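Local structure of Myo-inositol dehydrogenase (Corynebacterium glutamicum, 3EUW) at residues M104-K109 with A313-N318; A159-I164 with A205-Y210; N198-E203 with S230-Y235. The protein probably catalyses the NAD+-dependent oxidation of myo-inositol, as a tetrameric member of the Gfo/Idh/MocA oxidoreductase family. One frame throughout, in Å; residues are numbered along the deposited sequence.

Contact 1 of 3, residues M104-K109 with A313-N318; sequences MVRACK and ALELAN
Val105 and Arg106, on helix 102-112 of the NAD-binding Rossmann fold, meet Leu314 and Glu315 on helix 307-326. The two helices keep their backbones well apart, the nearest CA atoms, those of Val105 and Leu314, being 9.1 Å from each other, so side chains alone close the gap. Branched aliphatic residues suit the buried level: the CG2 methyl of Val105 touches CD2 of Leu314 at 3.7 Å, the two side chains running antiparallel where they pass, so that only these methyls meet. Arg106 serves the solvent side. Its CB does not point at the other helix; CG lies anti to the carbonyl carbon (chi1 -64°), and from there the long, extended chain of CG, CD and NE carries the charge across to the neighbouring helix. NE has a long, weak ion pair with Glu103 in its own helix, and the guanidinium beyond it reaches Glu315, whose chain arrives at about a right angle. Here the salt bridge is loose: the carboxylate plane is turned 57° from the guanidinium, and one oxygen does the work. Glu315 OE2 sits at the guanidinium edge, near its plane, 3.5 Å from Arg106 NH2 and 3.6 Å from Arg106 NH1.

Contact 2 of 3, residues A159-I164 with A205-Y210; sequences APKDYI and AEFNDY
Helix 161-166 opens with its first turn facing the end of helix 202-206, and the backbones come closest at Ile164 and Phe207, whose CA atoms are 7.7 Å apart. Phe207 fills much of that gap with its broad, flat ring. The CB of Ile164 is directed toward the 205-210 segment, and its CG2 comes obliquely to the ring, 3.5 Å from Phe207 CD2; this methyl is the branch set anti to the backbone N, while CG1 lies anti to the carbonyl carbon (chi1 -61°). One turn earlier, the aliphatic part of Lys161 meets the same ring in its plane, CG lying at the edge 3.6 Å from Phe207 CZ. Lysine suits this exposed place because it has two characters: its CG methylene lies against the phenyl edge, and a bend at chi3 (-67°) swings its end to Glu206. There NZ makes a weak hydrogen bond, part of a salt bridge, to Glu206 OE1 at 3.3 Å. The glutamate chain is extended and crosses the lysine at about a right angle, and the ion pair lies at the protein surface. Further along, Asp209 OD1 accepts a hydrogen bond from Ile170 N, tying the turn to helix 169-185. Pro160 takes the N-cap position of helix 161-166, its O accepting the 3.0 Å bond from Ile164 N. Opposite, within the same Gfo/Idh/MocA C-terminal domain, helix 202-206 ends in a Schellman motif with Asn208, of positive phi, as its C-prime residue.

Contact 3 of 3, residues N198-E203 with S230-Y235; sequences NVFSQE and SRHCSY
The turn leading into helix 202-206 meets the loop between strands 224-230 and 238-245 through an aromatic stack, Phe200 on His232. The planes are only 8° apart and the centroids 3.5 Å, so the rings overlap face to face almost fully. His232 CE1 lies 3.4 Å from Phe200 CG, and at the far end of the phenyl, Phe200 CZ is equally close to His232 CG: the side chains come from opposite directions and each ring covers the other lengthwise. A shared turn at chi1, near +70°, brings the two rings out of their loops face to face. Both loops belong to the C-terminal domain of the Gfo/Idh/MocA fold, at one end of its mixed beta sheet, where a second subunit of the tetramer comes in. Histidine suits this place because it can stack while its rim stays polar: NE2 hydrogen-bonds to Glu147 of that second subunit. The acidic partner would probably favour a protonated imidazole. On the other face of the phenyl lies CB of Ser201, offset toward the rim; the OG of this N-cap serine bonds to Ile204 N. Arg231 adds its CB, 3.9 Å from Phe200 CZ, while its guanidinium turns away to salt bridges with Asp155 and Asp173.

Overall arrangement
Contacts 2 and 3 both lie in the C-terminal domain, with centres about 11 Å apart, and share helix 202-206: Phe200 precedes it, Glu206 and Phe207 lie about its other end. Their segments alternate along the chain, in the order 159-164, 198-203, 205-210, 230-235, and all fall between 104-109 and 313-318. Contact 1 is about 22 Å from contact 2 and 28 Å from contact 3, centre to centre. Helix 169-185 lies between these regions, bonded to Asn318, Asp209 and Arg231 through Arg172, Ile170 and Asp173. Contact 1 thus brings helix 307-326 against the Rossmann domain, while contacts 2 and 3 fasten loops at one end of the C-terminal sheet, contact 3 beside a second subunit.

Contact 1 of 3, residues M104-K109 with A313-N318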
loop_
_atom_site.group_PDB
_atom_site.type_symbol
_atom_site.label_atom_id
_atom_site.label_comp_id
_atom_site.label_asym_id
_atom_site.label_seq_id
_atom_site.Cartn_x
_atom_site.Cartn_y
_atom_site.Cartn_z
HETATM N N MSE A 104 25.079 1.572 -39.585
HETATM C CA MSE A 104 23.945 1.746 -40.489
HETATM C C MSE A 104 23.134 2.956 -40.041
HETATM O O MSE A 104 22.601 3.705 -40.867
HETATM C CB MSE A 104 23.058 0.497 -40.487
HETATM C CG MSE A 104 23.789 -0.759 -41.006
HETATM SE SE MSE A 104 24.425 -0.515 -42.862
HETATM C CE MSE A 104 22.667 -0.094 -43.694
ATOM N N VAL A 105 23.034 3.134 -38.725
ATOM C CA VAL A 105 22.297 4.258 -38.169
ATOM C C VAL A 105 22.967 5.536 -38.643
ATOM O O VAL A 105 22.299 6.500 -39.008
ATOM C CB VAL A 105 22.299 4.248 -36.620
ATOM C CG1 VAL A 105 21.669 5.533 -36.100
ATOM C CG2 VAL A 105 21.543 3.017 -36.091
ATOM N N ARG A 106 24.296 5.534 -38.640
ATOM C CA ARG A 106 25.058 6.694 -39.080
ATOM C C ARG A 106 24.866 6.921 -40.578
ATOM O O ARG A 106 24.668 8.048 -41.020
ATOM C CB ARG A 106 26.553 6.512 -38.777
ATOM C CG ARG A 106 26.902 6.409 -37.289
ATOM C CD ARG A 106 28.415 6.296 -37.085
ATOM N NE ARG A 106 28.793 5.899 -35.726
ATOM C CZ ARG A 106 28.509 6.598 -34.632
ATOM N NH1 ARG A 106 27.835 7.738 -34.727
ATOM N NH2 ARG A 106 28.904 6.156 -33.444
ATOM N N ALA A 107 24.931 5.847 -41.356
ATOM C CA ALA A 107 24.764 5.950 -42.801
ATOM C C ALA A 107 23.403 6.559 -43.106
ATOM O O ALA A 107 23.289 7.499 -43.892
ATOM C CB ALA A 107 24.880 4.578 -43.439
ATOM N N CYS A 108 22.373 6.016 -42.470
ATOM C CA CYS A 108 21.023 6.513 -42.668
ATOM C C CYS A 108 20.940 8.008 -42.365
ATOM O O CYS A 108 20.370 8.774 -43.141
ATOM C CB CYS A 108 20.041 5.748 -41.784
ATOM S SG CYS A 108 18.413 6.496 -41.721
ATOM N N LYS A 109 21.519 8.420 -41.241
ATOM C CA LYS A 109 21.489 9.826 -40.856
ATOM C C LYS A 109 22.092 10.748 -41.917
ATOM O O LYS A 109 21.634 11.875 -42.103
ATOM C CB LYS A 109 22.225 10.023 -39.541
ATOM C CG LYS A 109 22.149 11.437 -39.007
ATOM C CD LYS A 109 22.816 11.506 -37.647
ATOM C CE LYS A 109 22.684 12.878 -37.021
ATOM N NZ LYS A 109 23.267 12.873 -35.654
ATOM N N ALA A 313 20.516 6.442 -27.752
ATOM C CA ALA A 313 20.052 5.306 -26.975
ATOM C C ALA A 313 20.857 4.078 -27.377
ATOM O O ALA A 313 21.269 3.294 -26.520
ATOM C CB ALA A 313 18.576 5.073 -27.208
ATOM N N LEU A 314 21.104 3.924 -28.674
ATOM C CA LEU A 314 21.871 2.776 -29.153
ATOM C C LEU A 314 23.324 2.917 -28.729
ATOM O O LEU A 314 23.961 1.943 -28.317
ATOM C CB LEU A 314 21.776 2.644 -30.683
ATOM C CG LEU A 314 22.651 1.541 -31.305
ATOM C CD1 LEU A 314 22.232 0.183 -30.724
ATOM C CD2 LEU A 314 22.519 1.528 -32.841
ATOM N N GLU A 315 23.854 4.130 -28.821
ATOM C CA GLU A 315 25.242 4.361 -28.418
ATOM C C GLU A 315 25.441 4.023 -26.938
ATOM O O GLU A 315 26.474 3.474 -26.559
ATOM C CB GLU A 315 25.663 5.818 -28.683
ATOM C CG GLU A 315 25.669 6.218 -30.156
ATOM C CD GLU A 315 25.997 7.697 -30.377
ATOM O OE1 GLU A 315 25.448 8.563 -29.664
ATOM O OE2 GLU A 315 26.796 8.006 -31.279
ATOM N N LEU A 316 24.461 4.357 -26.105
ATOM C CA LEU A 316 24.551 4.065 -24.679
ATOM C C LEU A 316 24.509 2.549 -24.515
ATOM O O LEU A 316 25.262 1.974 -23.725
ATOM C CB LEU A 316 23.391 4.706 -23.906
ATOM C CG LEU A 316 23.379 6.233 -23.736
ATOM C CD1 LEU A 316 22.164 6.647 -22.895
ATOM C CD2 LEU A 316 24.658 6.701 -23.054
ATOM N N ALA A 317 23.632 1.893 -25.272
ATOM C CA ALA A 317 23.548 0.439 -25.176
ATOM C C ALA A 317 24.896 -0.168 -25.596
ATOM O O ALA A 317 25.377 -1.112 -24.971
ATOM C CB ALA A 317 22.412 -0.096 -26.049
ATOM N N ASN A 318 25.513 0.378 -26.641
ATOM C CA ASN A 318 26.805 -0.156 -27.075
ATOM C C ASN A 318 27.850 0.094 -25.992
ATOM O O ASN A 318 28.702 -0.760 -25.732
ATOM C CB ASN A 318 27.251 0.467 -28.406
ATOM C CG ASN A 318 26.425 -0.028 -29.583
ATOM O OD1 ASN A 318 25.837 -1.102 -29.520
ATOM N ND2 ASN A 318 26.397 0.742 -30.667
#

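Contact 2 of 3, residues A159-I164 with A205-Y210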
loop_
_atom_site.group_PDB
_atom_site.type_symbol
_atom_site.label_atom_id
_atom_site.label_comp_id
_atom_site.label_asym_id
_atom_site.label_seq_id
_atom_site.Cartn_x
_atom_site.Cartn_y
_atom_site.Cartn_z
ATOM N N ALA A 159 12.280 -14.047 -24.704
ATOM C CA ALA A 159 11.530 -14.104 -25.953
ATOM C C ALA A 159 11.859 -15.447 -26.624
ATOM O O ALA A 159 12.674 -16.221 -26.112
ATOM C CB ALA A 159 11.938 -12.941 -26.853
ATOM N N PRO A 160 11.217 -15.748 -27.763
ATOM C CA PRO A 160 11.509 -17.022 -28.432
ATOM C C PRO A 160 12.935 -17.029 -28.975
ATOM O O PRO A 160 13.494 -15.979 -29.285
ATOM C CB PRO A 160 10.462 -17.078 -29.540
ATOM C CG PRO A 160 9.319 -16.303 -28.956
ATOM C CD PRO A 160 10.019 -15.117 -28.341
ATOM N N LYS A 161 13.523 -18.212 -29.091
ATOM C CA LYS A 161 14.893 -18.334 -29.577
ATOM C C LYS A 161 15.211 -17.501 -30.825
ATOM O O LYS A 161 16.160 -16.714 -30.817
ATOM C CB LYS A 161 15.222 -19.811 -29.823
ATOM C CG LYS A 161 16.639 -20.065 -30.328
ATOM C CD LYS A 161 16.999 -21.547 -30.325
ATOM C CE LYS A 161 17.092 -22.085 -28.899
ATOM N NZ LYS A 161 17.691 -23.455 -28.836
ATOM N N ASP A 162 14.427 -17.657 -31.891
ATOM C CA ASP A 162 14.680 -16.904 -33.121
ATOM C C ASP A 162 14.748 -15.392 -32.894
ATOM O O ASP A 162 15.476 -14.687 -33.593
ATOM C CB ASP A 162 13.612 -17.211 -34.178
ATOM C CG ASP A 162 13.512 -18.697 -34.494
ATOM O OD1 ASP A 162 14.557 -19.389 -34.477
ATOM O OD2 ASP A 162 12.387 -19.171 -34.771
ATOM N N TYR A 163 13.986 -14.891 -31.925
ATOM C CA TYR A 163 14.003 -13.464 -31.634
ATOM C C TYR A 163 15.303 -13.126 -30.913
ATOM O O TYR A 163 15.978 -12.162 -31.249
ATOM C CB TYR A 163 12.815 -13.058 -30.760
ATOM C CG TYR A 163 12.750 -11.565 -30.529
ATOM C CD1 TYR A 163 12.154 -10.717 -31.467
ATOM C CD2 TYR A 163 13.342 -10.989 -29.404
ATOM C CE1 TYR A 163 12.150 -9.335 -31.286
ATOM C CE2 TYR A 163 13.348 -9.614 -29.215
ATOM C CZ TYR A 163 12.751 -8.793 -30.157
ATOM O OH TYR A 163 12.755 -7.434 -29.960
ATOM N N ILE A 164 15.653 -13.933 -29.920
ATOM C CA ILE A 164 16.881 -13.721 -29.171
ATOM C C ILE A 164 18.072 -13.694 -30.125
ATOM O O ILE A 164 18.933 -12.822 -30.029
ATOM C CB ILE A 164 17.104 -14.841 -28.135
ATOM C CG1 ILE A 164 15.952 -14.855 -27.131
ATOM C CG2 ILE A 164 18.426 -14.630 -27.409
ATOM C CD1 ILE A 164 16.015 -15.999 -26.135
ATOM N N ALA A 205 22.407 -17.888 -22.568
ATOM C CA ALA A 205 23.834 -18.164 -22.449
ATOM C C ALA A 205 24.353 -18.751 -23.779
ATOM O O ALA A 205 25.499 -18.536 -24.176
ATOM C CB ALA A 205 24.079 -19.148 -21.295
ATOM N N GLU A 206 23.492 -19.495 -24.460
ATOM C CA GLU A 206 23.841 -20.104 -25.738
ATOM C C GLU A 206 24.193 -19.047 -26.796
ATOM O O GLU A 206 25.025 -19.279 -27.675
ATOM C CB GLU A 206 22.664 -20.973 -26.212
ATOM C CG GLU A 206 22.629 -21.274 -27.709
ATOM C CD GLU A 206 21.424 -22.127 -28.124
ATOM O OE1 GLU A 206 20.293 -21.835 -27.680
ATOM O OE2 GLU A 206 21.607 -23.081 -28.913
ATOM N N PHE A 207 23.556 -17.885 -26.704
ATOM C CA PHE A 207 23.789 -16.801 -27.649
ATOM C C PHE A 207 24.805 -15.771 -27.162
ATOM O O PHE A 207 24.896 -14.680 -27.722
ATOM C CB PHE A 207 22.474 -16.087 -27.951
ATOM C CG PHE A 207 21.546 -16.874 -28.818
ATOM C CD1 PHE A 207 21.869 -17.133 -30.151
ATOM C CD2 PHE A 207 20.354 -17.369 -28.308
ATOM C CE1 PHE A 207 21.013 -17.876 -30.958
ATOM C CE2 PHE A 207 19.492 -18.113 -29.108
ATOM C CZ PHE A 207 19.819 -18.368 -30.433
ATOM N N ASN A 208 25.570 -16.109 -26.129
ATOM C CA ASN A 208 26.553 -15.166 -25.599
ATOM C C ASN A 208 25.894 -13.828 -25.278
ATOM O O ASN A 208 26.296 -12.768 -25.764
ATOM C CB ASN A 208 27.687 -14.962 -26.600
ATOM C CG ASN A 208 28.507 -16.210 -26.795
ATOM O OD1 ASN A 208 28.373 -16.908 -27.798
ATOM N ND2 ASN A 208 29.352 -16.515 -25.818
ATOM N N ASP A 209 24.868 -13.905 -24.446
ATOM C CA ASP A 209 24.107 -12.745 -24.024
ATOM C C ASP A 209 23.905 -12.927 -22.507
ATOM O O ASP A 209 24.233 -13.982 -21.957
ATOM C CB ASP A 209 22.776 -12.732 -24.788
ATOM C CG ASP A 209 21.977 -11.461 -24.578
ATOM O OD1 ASP A 209 22.512 -10.482 -24.021
ATOM O OD2 ASP A 209 20.801 -11.447 -24.989
ATOM N N TYR A 210 23.379 -11.911 -21.831
ATOM C CA TYR A 210 23.174 -12.013 -20.388
ATOM C C TYR A 210 21.689 -12.103 -20.082
ATOM O O TYR A 210 20.866 -11.505 -20.792
ATOM C CB TYR A 210 23.740 -10.778 -19.665
ATOM C CG TYR A 210 25.194 -10.468 -19.944
ATOM C CD1 TYR A 210 26.214 -11.235 -19.391
ATOM C CD2 TYR A 210 25.547 -9.393 -20.755
ATOM C CE1 TYR A 210 27.562 -10.935 -19.639
ATOM C CE2 TYR A 210 26.876 -9.083 -21.010
ATOM C CZ TYR A 210 27.881 -9.853 -20.451
ATOM O OH TYR A 210 29.192 -9.517 -20.686
#

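Contact 3 of 3, residues N198-E203 with S230-Y235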
loop_
_atom_site.group_PDB
_atom_site.type_symbol
_atom_site.label_atom_id
_atom_site.label_comp_id
_atom_site.label_asym_id
_atom_site.label_seq_id
_atom_site.Cartn_x
_atom_site.Cartn_y
_atom_site.Cartn_z
ATOM N N ASN A 198 24.805 -14.428 -15.856
ATOM C CA ASN A 198 24.030 -15.525 -16.435
ATOM C C ASN A 198 23.601 -16.452 -15.304
ATOM O O ASN A 198 24.363 -17.329 -14.903
ATOM C CB ASN A 198 24.908 -16.288 -17.428
ATOM C CG ASN A 198 25.112 -15.533 -18.724
ATOM O OD1 ASN A 198 24.313 -15.648 -19.645
ATOM N ND2 ASN A 198 26.169 -14.741 -18.795
ATOM N N VAL A 199 22.382 -16.262 -14.800
ATOM C CA VAL A 199 21.883 -17.049 -13.675
ATOM C C VAL A 199 20.775 -18.086 -13.873
ATOM O O VAL A 199 20.513 -18.869 -12.955
ATOM C CB VAL A 199 21.396 -16.122 -12.536
ATOM C CG1 VAL A 199 22.525 -15.228 -12.098
ATOM C CG2 VAL A 199 20.183 -15.293 -13.002
ATOM N N PHE A 200 20.104 -18.105 -15.021
ATOM C CA PHE A 200 19.030 -19.089 -15.188
ATOM C C PHE A 200 18.801 -19.644 -16.578
ATOM O O PHE A 200 18.428 -20.805 -16.718
ATOM C CB PHE A 200 17.696 -18.515 -14.673
ATOM C CG PHE A 200 17.043 -17.539 -15.614
ATOM C CD1 PHE A 200 16.189 -17.981 -16.619
ATOM C CD2 PHE A 200 17.286 -16.174 -15.501
ATOM C CE1 PHE A 200 15.583 -17.074 -17.500
ATOM C CE2 PHE A 200 16.688 -15.264 -16.372
ATOM C CZ PHE A 200 15.835 -15.713 -17.374
ATOM N N SER A 201 19.019 -18.819 -17.599
ATOM C CA SER A 201 18.770 -19.220 -18.982
ATOM C C SER A 201 19.902 -19.886 -19.772
ATOM O O SER A 201 20.929 -19.271 -20.044
ATOM C CB SER A 201 18.262 -17.996 -19.744
ATOM O OG SER A 201 18.069 -18.267 -21.117
ATOM N N GLN A 202 19.702 -21.147 -20.152
ATOM C CA GLN A 202 20.702 -21.873 -20.950
ATOM C C GLN A 202 20.657 -21.290 -22.369
ATOM O O GLN A 202 21.668 -21.162 -23.056
ATOM C CB GLN A 202 20.372 -23.374 -21.025
ATOM C CG GLN A 202 20.386 -24.151 -19.705
ATOM C CD GLN A 202 19.173 -23.878 -18.834
ATOM O OE1 GLN A 202 18.120 -23.471 -19.321
ATOM N NE2 GLN A 202 19.310 -24.121 -17.541
ATOM N N GLU A 203 19.452 -20.944 -22.788
ATOM C CA GLU A 203 19.198 -20.369 -24.100
ATOM C C GLU A 203 19.906 -19.027 -24.308
ATOM O O GLU A 203 20.565 -18.818 -25.330
ATOM C CB GLU A 203 17.694 -20.198 -24.260
ATOM C CG GLU A 203 17.239 -19.616 -25.562
ATOM C CD GLU A 203 15.729 -19.604 -25.653
ATOM O OE1 GLU A 203 15.084 -19.108 -24.700
ATOM O OE2 GLU A 203 15.193 -20.096 -26.672
ATOM N N SER A 230 16.252 -7.925 -15.771
ATOM C CA SER A 230 16.242 -9.378 -15.656
ATOM C C SER A 230 15.363 -9.882 -16.767
ATOM O O SER A 230 14.380 -9.239 -17.111
ATOM C CB SER A 230 15.676 -9.885 -14.343
ATOM O OG SER A 230 15.621 -11.297 -14.421
ATOM N N ARG A 231 15.712 -11.033 -17.320
ATOM C CA ARG A 231 14.959 -11.598 -18.413
ATOM C C ARG A 231 13.765 -12.482 -18.026
ATOM O O ARG A 231 13.127 -13.070 -18.896
ATOM C CB ARG A 231 15.916 -12.340 -19.354
ATOM C CG ARG A 231 16.662 -11.423 -20.332
ATOM C CD ARG A 231 15.690 -10.714 -21.288
ATOM N NE ARG A 231 16.364 -10.206 -22.483
ATOM C CZ ARG A 231 15.797 -9.432 -23.409
ATOM N NH1 ARG A 231 14.534 -9.066 -23.299
ATOM N NH2 ARG A 231 16.502 -9.009 -24.449
ATOM N N HIS A 232 13.485 -12.606 -16.731
ATOM C CA HIS A 232 12.294 -13.329 -16.282
ATOM C C HIS A 232 11.757 -12.703 -14.999
ATOM O O HIS A 232 12.479 -11.987 -14.300
ATOM C CB HIS A 232 12.522 -14.845 -16.120
ATOM C CG HIS A 232 13.417 -15.236 -14.987
ATOM N ND1 HIS A 232 13.704 -16.550 -14.697
ATOM C CD2 HIS A 232 14.073 -14.490 -14.064
ATOM C CE1 HIS A 232 14.498 -16.604 -13.639
ATOM N NE2 HIS A 232 14.734 -15.369 -13.237
ATOM N N CYS A 233 10.485 -12.948 -14.706
ATOM C CA CYS A 233 9.851 -12.368 -13.529
ATOM C C CYS A 233 8.554 -13.119 -13.278
ATOM O O CYS A 233 7.621 -13.040 -14.069
ATOM C CB CYS A 233 9.564 -10.888 -13.776
ATOM S SG CYS A 233 8.822 -10.006 -12.387
ATOM N N SER A 234 8.499 -13.828 -12.160
ATOM C CA SER A 234 7.348 -14.658 -11.835
ATOM C C SER A 234 6.013 -13.955 -11.631
ATOM O O SER A 234 4.969 -14.539 -11.900
ATOM C CB SER A 234 7.664 -15.522 -10.607
ATOM O OG SER A 234 7.907 -14.730 -9.461
ATOM N N TYR A 235 6.035 -12.700 -11.194
ATOM C CA TYR A 235 4.791 -11.988 -10.935
ATOM C C TYR A 235 4.296 -11.042 -12.029
ATOM O O TYR A 235 3.317 -10.329 -11.826
ATOM C CB TYR A 235 4.913 -11.236 -9.611
ATOM C CG TYR A 235 6.173 -10.400 -9.503
ATOM C CD1 TYR A 235 6.235 -9.112 -10.049
ATOM C CD2 TYR A 235 7.311 -10.906 -8.872
ATOM C CE1 TYR A 235 7.407 -8.345 -9.971
ATOM C CE2 TYR A 235 8.488 -10.155 -8.780
ATOM C CZ TYR A 235 8.531 -8.878 -9.333
ATOM O OH TYR A 235 9.699 -8.160 -9.252
#